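Cobalamin biosynthesis protein (Agrobacterium tumefaciens, PDB 3BY5) probably takes part in cobalamin (vitamin B12) biosynthesis as a member of the CbiG C-terminal family, although its precise role is not established. Local coordinates at residues A[10-18]-A[122-132]; A[89-100]-A[110-118]. One frame throughout, in Å; residues are numbered along the deposited sequence.

Interaction 1 (A[10-18]-A[122-132]); sequences VTVAGIGCR and DVTVAIAMTSD. With SO4 (sulfate ion), chain B.
Val12 and Ala128 form a hydrogen-bonded pair near one end of an antiparallel strand pairing. Val12 N donates to Ala128 O at 2.8 Å, and Ala128 N returns a nearly straight bond to Val12 O (172°). Gly14 with Ala126 and Gly16 with Thr124 repeat this two-bond pattern. A further bond joins Thr130 N to Val10 O. CA-H...O contacts run between these bonds, as from Ala13 CA to Ala126 O at 3.2 Å.

The apolar contacts lie on the face that carries Ala13, Ile15 and Val125. With CG1 of Ile15 beside its backbone N (chi1 -49°), Ile15 CG2 is left anti to that N and comes 3.9 Å from Val123 CG1. The Ile15 and Val125 side chains run alongside each other. Thr11 and selenomethionine Met129 do the same, with Thr11 CB 3.6 Å from Met129 CG.

The polar side-chain contact is on the other face. Thr124 OG1 donates to sulfate O3 at 3.1 Å, beside Gly16.

Helix 23-37 packs on the Ile15 face, and helix 98-107 on the face of Val12 and Ala126. The pair is the central antiparallel junction of a mixed sheet with helices on both faces, a three-layer alpha/beta/alpha sandwich.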
ATOM      1  N   VAL A  10      -1.564  -1.940  15.795  1.00 54.57           N
ATOM      2  CA  VAL A  10      -1.342  -1.246  14.489  1.00 54.88           C
ATOM      3  C   VAL A  10      -2.518  -0.310  14.148  1.00 52.88           C
ATOM      4  O   VAL A  10      -3.684  -0.706  14.201  1.00 50.35           O
ATOM      5  CB  VAL A  10      -1.028  -2.269  13.350  1.00 56.61           C
ATOM      6  CG1 VAL A  10      -1.159  -1.647  11.950  1.00 60.66           C
ATOM      7  CG2 VAL A  10       0.369  -2.861  13.539  1.00 55.93           C
ATOM      8  N   THR A  11      -2.185   0.940  13.822  1.00 50.68           N
ATOM      9  CA  THR A  11      -3.170   1.976  13.501  1.00 46.56           C
ATOM     10  C   THR A  11      -2.963   2.619  12.115  1.00 42.45           C
ATOM     11  O   THR A  11      -1.879   3.115  11.785  1.00 40.51           O
ATOM     12  CB  THR A  11      -3.302   3.035  14.646  1.00 48.33           C
ATOM     13  OG1 THR A  11      -3.434   4.352  14.098  1.00 52.18           O
ATOM     14  CG2 THR A  11      -2.106   2.990  15.585  1.00 50.59           C
ATOM     15  N   VAL A  12      -4.033   2.589  11.323  1.00 36.73           N
ATOM     16  CA  VAL A  12      -4.030   3.019   9.930  1.00 33.33           C
ATOM     17  C   VAL A  12      -4.843   4.298   9.783  1.00 34.14           C
ATOM     18  O   VAL A  12      -5.950   4.383  10.309  1.00 40.18           O
ATOM     19  CB  VAL A  12      -4.639   1.911   9.013  1.00 31.75           C
ATOM     20  CG1 VAL A  12      -4.697   2.349   7.559  1.00 28.39           C
ATOM     21  CG2 VAL A  12      -3.842   0.628   9.129  1.00 34.35           C
ATOM     22  N   ALA A  13      -4.298   5.293   9.082  1.00 32.10           N
ATOM     23  CA  ALA A  13      -5.064   6.487   8.727  1.00 28.22           C
ATOM     24  C   ALA A  13      -5.450   6.481   7.257  1.00 30.88           C
ATOM     25  O   ALA A  13      -4.586   6.531   6.385  1.00 33.20           O
ATOM     26  CB  ALA A  13      -4.297   7.742   9.058  1.00 29.01           C
ATOM     27  N   GLY A  14      -6.751   6.409   6.989  1.00 30.82           N
ATOM     28  CA  GLY A  14      -7.276   6.514   5.629  1.00 31.09           C
ATOM     29  C   GLY A  14      -7.366   7.966   5.214  1.00 33.24           C
ATOM     30  O   GLY A  14      -7.926   8.785   5.941  1.00 34.77           O
ATOM     31  N   ILE A  15      -6.808   8.290   4.051  1.00 33.87           N
ATOM     32  CA  ILE A  15      -6.728   9.681   3.588  1.00 33.24           C
ATOM     33  C   ILE A  15      -7.567   9.928   2.337  1.00 34.56           C
ATOM     34  O   ILE A  15      -7.459   9.208   1.347  1.00 33.01           O
ATOM     35  CB  ILE A  15      -5.264  10.124   3.306  1.00 31.17           C
ATOM     36  CG1 ILE A  15      -4.325   9.762   4.465  1.00 32.58           C
ATOM     37  CG2 ILE A  15      -5.193  11.620   2.994  1.00 34.90           C
ATOM     38  CD1 ILE A  15      -4.671  10.411   5.797  1.00 34.57           C
ATOM     39  N   GLY A  16      -8.412  10.950   2.406  1.00 39.21           N
ATOM     40  CA  GLY A  16      -9.138  11.443   1.247  1.00 44.55           C
ATOM     41  C   GLY A  16      -8.883  12.927   1.107  1.00 49.37           C
ATOM     42  O   GLY A  16      -8.756  13.632   2.105  1.00 49.14           O
ATOM     43  N   CYS A  17      -8.781  13.397  -0.131  1.00 56.78           N
ATOM     44  CA  CYS A  17      -8.628  14.825  -0.407  1.00 65.07           C
ATOM     45  C   CYS A  17      -9.170  15.179  -1.781  1.00 69.83           C
ATOM     46  O   CYS A  17      -9.353  14.301  -2.629  1.00 70.25           O
ATOM     47  CB  CYS A  17      -7.164  15.271  -0.277  1.00 65.72           C
ATOM     48  SG  CYS A  17      -5.961  14.194  -1.075  1.00 70.17           S
ATOM     49  N   ARG A  18      -9.438  16.467  -1.986  1.00 76.56           N
ATOM     50  CA  ARG A  18      -9.885  16.965  -3.283  1.00 82.29           C
ATOM     51  C   ARG A  18      -8.686  17.036  -4.233  1.00 84.80           C
ATOM     52  O   ARG A  18      -7.540  17.160  -3.781  1.00 84.97           O
ATOM     53  CB  ARG A  18     -10.562  18.338  -3.135  1.00 82.79           C
ATOM     54  CG  ARG A  18     -11.963  18.431  -3.761  1.00 86.27           C
ATOM     55  CD  ARG A  18     -11.921  18.484  -5.289  1.00 89.53           C
ATOM     56  NE  ARG A  18     -13.006  17.719  -5.905  1.00 93.38           N
ATOM     57  CZ  ARG A  18     -12.955  16.418  -6.197  1.00 96.92           C
ATOM     58  NH1 ARG A  18     -13.999  15.824  -6.757  1.00 98.79           N
ATOM     59  NH2 ARG A  18     -11.868  15.702  -5.931  1.00 97.14           N
ATOM     60  N   ASP A 122      -9.309  20.644   3.746  1.00 46.41           N
ATOM     61  CA  ASP A 122     -10.115  19.713   2.946  1.00 48.33           C
ATOM     62  C   ASP A 122      -9.386  18.383   2.703  1.00 43.93           C
ATOM     63  O   ASP A 122      -9.376  17.837   1.596  1.00 42.65           O
ATOM     64  CB  ASP A 122     -10.651  20.358   1.656  1.00 52.79           C
ATOM     65  CG  ASP A 122      -9.685  21.351   1.049  1.00 59.94           C
ATOM     66  OD1 ASP A 122     -10.079  22.521   0.855  1.00 58.64           O
ATOM     67  OD2 ASP A 122      -8.532  20.963   0.770  1.00 72.36           O
ATOM     68  N   VAL A 123      -8.775  17.885   3.776  1.00 37.87           N
ATOM     69  CA  VAL A 123      -8.199  16.552   3.823  1.00 35.03           C
ATOM     70  C   VAL A 123      -8.968  15.760   4.878  1.00 32.89           C
ATOM     71  O   VAL A 123      -9.028  16.159   6.041  1.00 33.06           O
ATOM     72  CB  VAL A 123      -6.682  16.579   4.173  1.00 33.51           C
ATOM     73  CG1 VAL A 123      -6.096  15.177   4.160  1.00 34.50           C
ATOM     74  CG2 VAL A 123      -5.911  17.461   3.208  1.00 32.13           C
ATOM     75  N   THR A 124      -9.570  14.652   4.456  1.00 31.81           N
ATOM     76  CA  THR A 124     -10.298  13.757   5.352  1.00 29.12           C
ATOM     77  C   THR A 124      -9.369  12.687   5.907  1.00 29.26           C
ATOM     78  O   THR A 124      -8.577  12.101   5.176  1.00 31.23           O
ATOM     79  CB  THR A 124     -11.482  13.089   4.639  1.00 28.27           C
ATOM     80  OG1 THR A 124     -12.229  14.086   3.934  1.00 42.31           O
ATOM     81  CG2 THR A 124     -12.404  12.393   5.633  1.00 28.83           C
ATOM     82  N   VAL A 125      -9.463  12.455   7.213  1.00 30.64           N
ATOM     83  CA  VAL A 125      -8.652  11.465   7.896  1.00 29.89           C
ATOM     84  C   VAL A 125      -9.556  10.534   8.691  1.00 32.56           C
ATOM     85  O   VAL A 125     -10.313  10.988   9.552  1.00 33.81           O
ATOM     86  CB  VAL A 125      -7.639  12.122   8.858  1.00 31.96           C
ATOM     87  CG1 VAL A 125      -6.663  11.082   9.400  1.00 32.76           C
ATOM     88  CG2 VAL A 125      -6.879  13.262   8.167  1.00 34.92           C
ATOM     89  N   ALA A 126      -9.477   9.239   8.384  1.00 31.92           N
ATOM     90  CA  ALA A 126     -10.173   8.191   9.136  1.00 29.61           C
ATOM     91  C   ALA A 126      -9.157   7.303   9.833  1.00 30.96           C
ATOM     92  O   ALA A 126      -8.249   6.797   9.192  1.00 35.70           O
ATOM     93  CB  ALA A 126     -11.029   7.358   8.214  1.00 22.89           C
ATOM     94  N   ILE A 127      -9.305   7.102  11.136  1.00 31.41           N
ATOM     95  CA  ILE A 127      -8.363   6.253  11.868  1.00 32.72           C
ATOM     96  C   ILE A 127      -8.978   4.900  12.229  1.00 30.99           C
ATOM     97  O   ILE A 127     -10.041   4.835  12.843  1.00 28.92           O
ATOM     98  CB  ILE A 127      -7.752   6.965  13.120  1.00 34.75           C
ATOM     99  CG1 ILE A 127      -6.864   8.137  12.695  1.00 34.37           C
ATOM    100  CG2 ILE A 127      -6.895   6.013  13.954  1.00 31.44           C
ATOM    101  CD1 ILE A 127      -7.527   9.481  12.803  1.00 40.57           C
ATOM    102  N   ALA A 128      -8.299   3.831  11.818  1.00 32.82           N
ATOM    103  CA  ALA A 128      -8.674   2.473  12.196  1.00 36.04           C
ATOM    104  C   ALA A 128      -7.563   1.799  12.990  1.00 40.48           C
ATOM    105  O   ALA A 128      -6.389   2.069  12.768  1.00 38.14           O
ATOM    106  CB  ALA A 128      -9.015   1.655  10.970  1.00 32.58           C
HETATM  107  N   MSE A 129      -7.949   0.935  13.926  1.00 49.22           N
HETATM  108  CA  MSE A 129      -7.008   0.078  14.649  1.00 59.19           C
HETATM  109  C   MSE A 129      -7.380  -1.380  14.459  1.00 58.80           C
HETATM  110  O   MSE A 129      -8.561  -1.716  14.390  1.00 58.71           O
HETATM  111  CB  MSE A 129      -6.995   0.409  16.136  1.00 59.70           C
HETATM  112  CG  MSE A 129      -5.805   1.225  16.570  1.00 67.28           C
HETATM  113 SE   MSE A 129      -6.264   2.481  17.981  1.00 76.25          SE
HETATM  114  CE  MSE A 129      -4.497   3.208  18.383  1.00 69.56           C
ATOM    115  N   THR A 130      -6.372  -2.241  14.384  1.00 63.57           N
ATOM    116  CA  THR A 130      -6.600  -3.660  14.131  1.00 67.69           C
ATOM    117  C   THR A 130      -6.547  -4.480  15.420  1.00 72.36           C
ATOM    118  O   THR A 130      -6.198  -3.951  16.476  1.00 72.02           O
ATOM    119  CB  THR A 130      -5.623  -4.209  13.065  1.00 66.50           C
ATOM    120  OG1 THR A 130      -6.091  -5.480  12.598  1.00 67.62           O
ATOM    121  CG2 THR A 130      -4.213  -4.343  13.621  1.00 66.30           C
ATOM    122  N   SER A 131      -6.905  -5.762  15.311  1.00 80.00           N
ATOM    123  CA  SER A 131      -6.970  -6.704  16.440  1.00 87.34           C
ATOM    124  C   SER A 131      -5.716  -6.743  17.327  1.00 90.69           C
ATOM    125  O   SER A 131      -5.827  -6.761  18.555  1.00 90.82           O
ATOM    126  CB  SER A 131      -7.291  -8.118  15.935  1.00 88.65           C
ATOM    127  OG  SER A 131      -8.495  -8.139  15.190  1.00 89.22           O
ATOM    128  N   ASP A 132      -4.538  -6.754  16.703  1.00 95.19           N
ATOM    129  CA  ASP A 132      -3.266  -6.714  17.433  1.00 99.50           C
ATOM    130  C   ASP A 132      -2.703  -5.294  17.524  1.00100.28           C
ATOM    131  O   ASP A 132      -3.044  -4.531  18.431  1.00100.15           O
ATOM    132  CB  ASP A 132      -2.234  -7.668  16.808  1.00101.75           C
ATOM    133  CG  ASP A 132      -1.919  -7.333  15.354  1.00105.22           C
ATOM    134  OD1 ASP A 132      -0.806  -6.828  15.084  1.00105.97           O
ATOM    135  OD2 ASP A 132      -2.781  -7.577  14.482  1.00107.37           O
TER
HETATM  136  S   SO4 B 201     -14.459  10.650   2.615  0.50 42.26           S
HETATM  137  O1  SO4 B 201     -13.487  10.156   1.646  0.50 36.93           O
HETATM  138  O2  SO4 B 201     -14.213  10.054   3.922  0.50 41.99           O
HETATM  139  O3  SO4 B 201     -14.348  12.099   2.727  0.50 43.05           O
HETATM  140  O4  SO4 B 201     -15.805  10.302   2.172  0.50 44.61           O

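Interaction 2 (A[89-100]-A[110-118]); sequences SLDHSGSPSVSE and GARLVAPRL. With SO4 (sulfate ion), chain B.
OE1 of Glu100, whose side chain packs on Leu113, is gripped by two N-H groups. Ser97 N donates to Glu100 OE1 at 2.7 Å and 174°, on the anti side of the carboxylate. His92 NE2 donates to the same OE1 at 2.8 Å, on the syn side. The two donors come from opposite faces of the carboxylate plane. They should limit its rotation.

Ser97 is the N-cap of helix 98-107. A weak bond from Glu100 N to Ser97 OG completes a capping box. CG of Glu100 lies beside its own backbone N (chi1 -76°). This first torsion aims the side chain back toward the helix start, and the extended chain beyond carries OE1 to Ser97 N.

The aliphatic part of Glu100 meets Leu113 at about a right angle. Leu113 CD1 lies 3.8 Å from Glu100 CG and 3.8 Å from Leu90 CB. One leucine methyl thus packs between the helix start and the loop before it. The backbones are tied by Leu113 N, which donates to Ser89 O at 2.7 Å and 164°.

A sulfate sits at the same helix end. Ser97 OG donates to its O2 at 2.8 Å, and Ser99 OG to its O1 at 2.6 Å. Ser99 N adds a weak bond.

Serine hydroxyls and a helix N-terminus would favour an anion here. The sulfate probably came from the crystallisation liquor, but its binding is consistent with a site for an anionic group.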
ATOM      1  N   SER A  89     -17.398  -2.622  13.233  1.00 52.71           N
ATOM      2  CA  SER A  89     -16.187  -1.981  12.722  1.00 53.07           C
ATOM      3  C   SER A  89     -16.338  -0.473  12.535  1.00 51.06           C
ATOM      4  O   SER A  89     -15.347   0.249  12.512  1.00 48.49           O
ATOM      5  CB  SER A  89     -15.739  -2.626  11.408  1.00 54.68           C
ATOM      6  OG  SER A  89     -15.473  -4.008  11.580  1.00 61.85           O
ATOM      7  N   LEU A  90     -17.571   0.001  12.392  1.00 52.69           N
ATOM      8  CA  LEU A  90     -17.809   1.439  12.289  1.00 57.33           C
ATOM      9  C   LEU A  90     -18.617   1.990  13.451  1.00 59.59           C
ATOM     10  O   LEU A  90     -19.457   1.296  14.018  1.00 63.77           O
ATOM     11  CB  LEU A  90     -18.432   1.835  10.939  1.00 57.99           C
ATOM     12  CG  LEU A  90     -19.276   0.898  10.073  1.00 60.05           C
ATOM     13  CD1 LEU A  90     -20.619   0.567  10.701  1.00 67.68           C
ATOM     14  CD2 LEU A  90     -19.492   1.552   8.735  1.00 58.37           C
ATOM     15  N   ASP A  91     -18.347   3.245  13.800  1.00 62.56           N
ATOM     16  CA  ASP A  91     -19.022   3.909  14.913  1.00 64.74           C
ATOM     17  C   ASP A  91     -20.157   4.834  14.469  1.00 65.51           C
ATOM     18  O   ASP A  91     -20.568   5.727  15.211  1.00 68.49           O
ATOM     19  CB  ASP A  91     -18.015   4.652  15.808  1.00 67.67           C
ATOM     20  CG  ASP A  91     -16.973   5.447  15.016  1.00 70.44           C
ATOM     21  OD1 ASP A  91     -15.993   5.903  15.646  1.00 76.67           O
ATOM     22  OD2 ASP A  91     -17.119   5.619  13.785  1.00 69.17           O
ATOM     23  N   HIS A  92     -20.656   4.608  13.255  1.00 63.86           N
ATOM     24  CA  HIS A  92     -21.837   5.303  12.740  1.00 61.51           C
ATOM     25  C   HIS A  92     -22.740   4.335  11.969  1.00 60.98           C
ATOM     26  O   HIS A  92     -22.420   3.155  11.840  1.00 59.50           O
ATOM     27  CB  HIS A  92     -21.440   6.524  11.894  1.00 61.73           C
ATOM     28  CG  HIS A  92     -20.685   6.186  10.647  1.00 59.34           C
ATOM     29  ND1 HIS A  92     -21.276   6.167   9.402  1.00 59.95           N
ATOM     30  CD2 HIS A  92     -19.387   5.860  10.451  1.00 57.62           C
ATOM     31  CE1 HIS A  92     -20.375   5.840   8.494  1.00 55.68           C
ATOM     32  NE2 HIS A  92     -19.221   5.647   9.105  1.00 56.49           N
ATOM     33  N   SER A  93     -23.867   4.833  11.467  1.00 63.22           N
ATOM     34  CA  SER A  93     -24.879   3.976  10.847  1.00 65.21           C
ATOM     35  C   SER A  93     -24.635   3.702   9.362  1.00 64.15           C
ATOM     36  O   SER A  93     -24.305   4.609   8.596  1.00 65.83           O
ATOM     37  CB  SER A  93     -26.277   4.574  11.043  1.00 67.61           C
ATOM     38  OG  SER A  93     -26.600   4.693  12.418  1.00 75.06           O
ATOM     39  N   GLY A  94     -24.797   2.438   8.972  1.00 62.05           N
ATOM     40  CA  GLY A  94     -24.841   2.051   7.567  1.00 57.24           C
ATOM     41  C   GLY A  94     -23.504   1.882   6.875  1.00 54.17           C
ATOM     42  O   GLY A  94     -22.657   1.105   7.322  1.00 55.33           O
ATOM     43  N   SER A  95     -23.334   2.619   5.778  1.00 48.65           N
ATOM     44  CA  SER A  95     -22.183   2.497   4.884  1.00 44.55           C
ATOM     45  C   SER A  95     -20.990   3.319   5.348  1.00 42.48           C
ATOM     46  O   SER A  95     -21.162   4.466   5.760  1.00 45.62           O
ATOM     47  CB  SER A  95     -22.572   2.950   3.472  1.00 46.26           C
ATOM     48  OG  SER A  95     -21.466   2.879   2.585  1.00 45.78           O
ATOM     49  N   PRO A  96     -19.774   2.744   5.266  1.00 38.07           N
ATOM     50  CA  PRO A  96     -18.591   3.539   5.572  1.00 35.97           C
ATOM     51  C   PRO A  96     -18.272   4.514   4.445  1.00 37.40           C
ATOM     52  O   PRO A  96     -18.672   4.296   3.298  1.00 39.83           O
ATOM     53  CB  PRO A  96     -17.486   2.489   5.692  1.00 33.63           C
ATOM     54  CG  PRO A  96     -17.926   1.384   4.834  1.00 31.40           C
ATOM     55  CD  PRO A  96     -19.423   1.361   4.894  1.00 36.44           C
ATOM     56  N   SER A  97     -17.567   5.589   4.775  1.00 34.98           N
ATOM     57  CA  SER A  97     -17.081   6.500   3.759  1.00 32.78           C
ATOM     58  C   SER A  97     -15.878   5.883   3.052  1.00 34.36           C
ATOM     59  O   SER A  97     -15.313   4.886   3.510  1.00 34.40           O
ATOM     60  CB  SER A  97     -16.734   7.857   4.368  1.00 34.44           C
ATOM     61  OG  SER A  97     -15.514   7.823   5.082  1.00 42.64           O
ATOM     62  N   VAL A  98     -15.501   6.486   1.932  1.00 35.10           N
ATOM     63  CA  VAL A  98     -14.410   5.998   1.098  1.00 32.27           C
ATOM     64  C   VAL A  98     -13.089   5.892   1.879  1.00 34.49           C
ATOM     65  O   VAL A  98     -12.393   4.875   1.786  1.00 35.19           O
ATOM     66  CB  VAL A  98     -14.254   6.881  -0.162  1.00 32.23           C
ATOM     67  CG1 VAL A  98     -13.370   6.220  -1.168  1.00 30.71           C
ATOM     68  CG2 VAL A  98     -15.609   7.143  -0.795  1.00 39.33           C
ATOM     69  N   SER A  99     -12.778   6.922   2.668  1.00 33.68           N
ATOM     70  CA  SER A  99     -11.590   6.938   3.527  1.00 34.89           C
ATOM     71  C   SER A  99     -11.667   5.921   4.654  1.00 35.10           C
ATOM     72  O   SER A  99     -10.644   5.352   5.042  1.00 39.73           O
ATOM     73  CB  SER A  99     -11.375   8.317   4.143  1.00 36.16           C
ATOM     74  OG  SER A  99     -11.590   9.336   3.191  1.00 51.22           O
ATOM     75  N   GLU A 100     -12.870   5.720   5.191  1.00 33.51           N
ATOM     76  CA  GLU A 100     -13.099   4.761   6.265  1.00 33.42           C
ATOM     77  C   GLU A 100     -12.879   3.346   5.754  1.00 32.80           C
ATOM     78  O   GLU A 100     -12.187   2.555   6.386  1.00 36.43           O
ATOM     79  CB  GLU A 100     -14.505   4.918   6.851  1.00 32.02           C
ATOM     80  CG  GLU A 100     -14.669   6.124   7.770  1.00 33.90           C
ATOM     81  CD  GLU A 100     -16.122   6.436   8.119  1.00 39.14           C
ATOM     82  OE1 GLU A 100     -17.030   5.923   7.436  1.00 45.01           O
ATOM     83  OE2 GLU A 100     -16.363   7.209   9.074  1.00 44.55           O
ATOM     84  N   GLY A 110      -9.962  -8.239  12.022  1.00 56.05           N
ATOM     85  CA  GLY A 110     -11.022  -7.278  12.173  1.00 54.56           C
ATOM     86  C   GLY A 110     -10.590  -5.976  12.788  1.00 54.17           C
ATOM     87  O   GLY A 110     -10.558  -5.815  13.974  1.00 57.24           O
ATOM     88  N   ALA A 111     -10.285  -5.022  11.950  1.00 49.87           N
ATOM     89  CA  ALA A 111     -10.105  -3.684  12.389  1.00 46.90           C
ATOM     90  C   ALA A 111     -11.422  -3.086  12.747  1.00 46.64           C
ATOM     91  O   ALA A 111     -12.457  -3.591  12.393  1.00 48.20           O
ATOM     92  CB  ALA A 111      -9.478  -2.918  11.325  1.00 45.78           C
ATOM     93  N   ARG A 112     -11.355  -1.972  13.435  1.00 43.13           N
ATOM     94  CA  ARG A 112     -12.498  -1.126  13.752  1.00 42.32           C
ATOM     95  C   ARG A 112     -12.081   0.340  13.685  1.00 39.85           C
ATOM     96  O   ARG A 112     -10.897   0.660  13.810  1.00 39.67           O
ATOM     97  CB  ARG A 112     -13.089  -1.493  15.124  1.00 45.01           C
ATOM     98  CG  ARG A 112     -12.214  -1.130  16.310  1.00 53.46           C
ATOM     99  CD  ARG A 112     -12.088  -2.266  17.312  1.00 67.75           C
ATOM    100  NE  ARG A 112     -10.834  -2.147  18.062  1.00 79.16           N
ATOM    101  CZ  ARG A 112      -9.707  -2.800  17.776  1.00 82.06           C
ATOM    102  NH1 ARG A 112      -9.654  -3.655  16.758  1.00 82.20           N
ATOM    103  NH2 ARG A 112      -8.623  -2.606  18.519  1.00 81.17           N
ATOM    104  N   LEU A 113     -13.051   1.221  13.460  1.00 37.23           N
ATOM    105  CA  LEU A 113     -12.810   2.657  13.497  1.00 36.10           C
ATOM    106  C   LEU A 113     -12.846   3.122  14.938  1.00 39.38           C
ATOM    107  O   LEU A 113     -13.782   2.804  15.665  1.00 44.26           O
ATOM    108  CB  LEU A 113     -13.870   3.399  12.692  1.00 34.72           C
ATOM    109  CG  LEU A 113     -13.946   3.145  11.190  1.00 32.77           C
ATOM    110  CD1 LEU A 113     -15.221   3.753  10.668  1.00 30.67           C
ATOM    111  CD2 LEU A 113     -12.730   3.706  10.456  1.00 28.15           C
ATOM    112  N   VAL A 114     -11.830   3.876  15.347  1.00 42.07           N
ATOM    113  CA  VAL A 114     -11.680   4.268  16.752  1.00 44.02           C
ATOM    114  C   VAL A 114     -11.950   5.748  17.023  1.00 48.85           C
ATOM    115  O   VAL A 114     -12.084   6.164  18.178  1.00 53.89           O
ATOM    116  CB  VAL A 114     -10.290   3.882  17.310  1.00 42.93           C
ATOM    117  CG1 VAL A 114     -10.101   2.375  17.264  1.00 47.66           C
ATOM    118  CG2 VAL A 114      -9.175   4.592  16.553  1.00 40.91           C
ATOM    119  N   ALA A 115     -12.030   6.535  15.955  1.00 49.05           N
ATOM    120  CA  ALA A 115     -12.224   7.970  16.062  1.00 46.09           C
ATOM    121  C   ALA A 115     -13.306   8.384  15.069  1.00 47.78           C
ATOM    122  O   ALA A 115     -13.519   7.685  14.078  1.00 48.27           O
ATOM    123  CB  ALA A 115     -10.921   8.681  15.769  1.00 45.11           C
ATOM    124  N   PRO A 116     -14.015   9.502  15.342  1.00 47.28           N
ATOM    125  CA  PRO A 116     -14.971  10.008  14.362  1.00 45.33           C
ATOM    126  C   PRO A 116     -14.281  10.603  13.142  1.00 44.36           C
ATOM    127  O   PRO A 116     -13.106  10.969  13.212  1.00 42.35           O
ATOM    128  CB  PRO A 116     -15.710  11.105  15.135  1.00 45.69           C
ATOM    129  CG  PRO A 116     -14.736  11.566  16.142  1.00 46.04           C
ATOM    130  CD  PRO A 116     -14.006  10.330  16.563  1.00 47.65           C
ATOM    131  N   ARG A 117     -15.025  10.682  12.040  1.00 45.81           N
ATOM    132  CA  ARG A 117     -14.538  11.233  10.779  1.00 47.95           C
ATOM    133  C   ARG A 117     -14.002  12.642  10.984  1.00 44.71           C
ATOM    134  O   ARG A 117     -14.678  13.508  11.540  1.00 42.21           O
ATOM    135  CB  ARG A 117     -15.657  11.221   9.734  1.00 52.22           C
ATOM    136  CG  ARG A 117     -15.213  11.430   8.284  1.00 60.62           C
ATOM    137  CD  ARG A 117     -15.477  12.857   7.788  1.00 67.10           C
ATOM    138  NE  ARG A 117     -16.771  13.384   8.223  1.00 68.67           N
ATOM    139  CZ  ARG A 117     -17.425  14.378   7.628  1.00 72.02           C
ATOM    140  NH1 ARG A 117     -16.929  14.962   6.545  1.00 71.90           N
ATOM    141  NH2 ARG A 117     -18.593  14.782   8.108  1.00 75.08           N
ATOM    142  N   LEU A 118     -12.766  12.846  10.550  1.00 42.78           N
ATOM    143  CA  LEU A 118     -12.080  14.104  10.763  1.00 39.39           C
ATOM    144  C   LEU A 118     -11.735  14.754   9.438  1.00 36.34           C
ATOM    145  O   LEU A 118     -11.196  14.103   8.554  1.00 40.75           O
ATOM    146  CB  LEU A 118     -10.809  13.879  11.583  1.00 38.32           C
ATOM    147  CG  LEU A 118     -10.110  15.126  12.121  1.00 39.67           C
ATOM    148  CD1 LEU A 118     -10.761  15.621  13.397  1.00 42.95           C
ATOM    149  CD2 LEU A 118      -8.670  14.834  12.361  1.00 35.82           C
TER
HETATM  150  S   SO4 B 201     -14.459  10.650   2.615  0.50 42.26           S
HETATM  151  O1  SO4 B 201     -13.487  10.156   1.646  0.50 36.93           O
HETATM  152  O2  SO4 B 201     -14.213  10.054   3.922  0.50 41.99           O
HETATM  153  O3  SO4 B 201     -14.348  12.099   2.727  0.50 43.05           O
HETATM  154  O4  SO4 B 201     -15.805  10.302   2.172  0.50 44.61           O

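In the fold
Interaction 1 is the more central of the two, and its middle is buried in the sheet core. Interaction 2 lies about 9 Å away, centre to centre, and is more exposed. Along the chain it is nested within the loop that interaction 1 closes. Strands 112-120 and 123-129 are sheet neighbours, so the contacts share a border. Interaction 1 is held by a regular backbone ladder. Interaction 2 has one settled backbone bond across it and packing on Leu113; its capping box and His-carboxylate bond are internal to 89-100 and shape the surface that Leu113 meets. The sulfate joins them, held by Thr124 on the strand and by Ser97 and Ser99 at the start of helix 98-107.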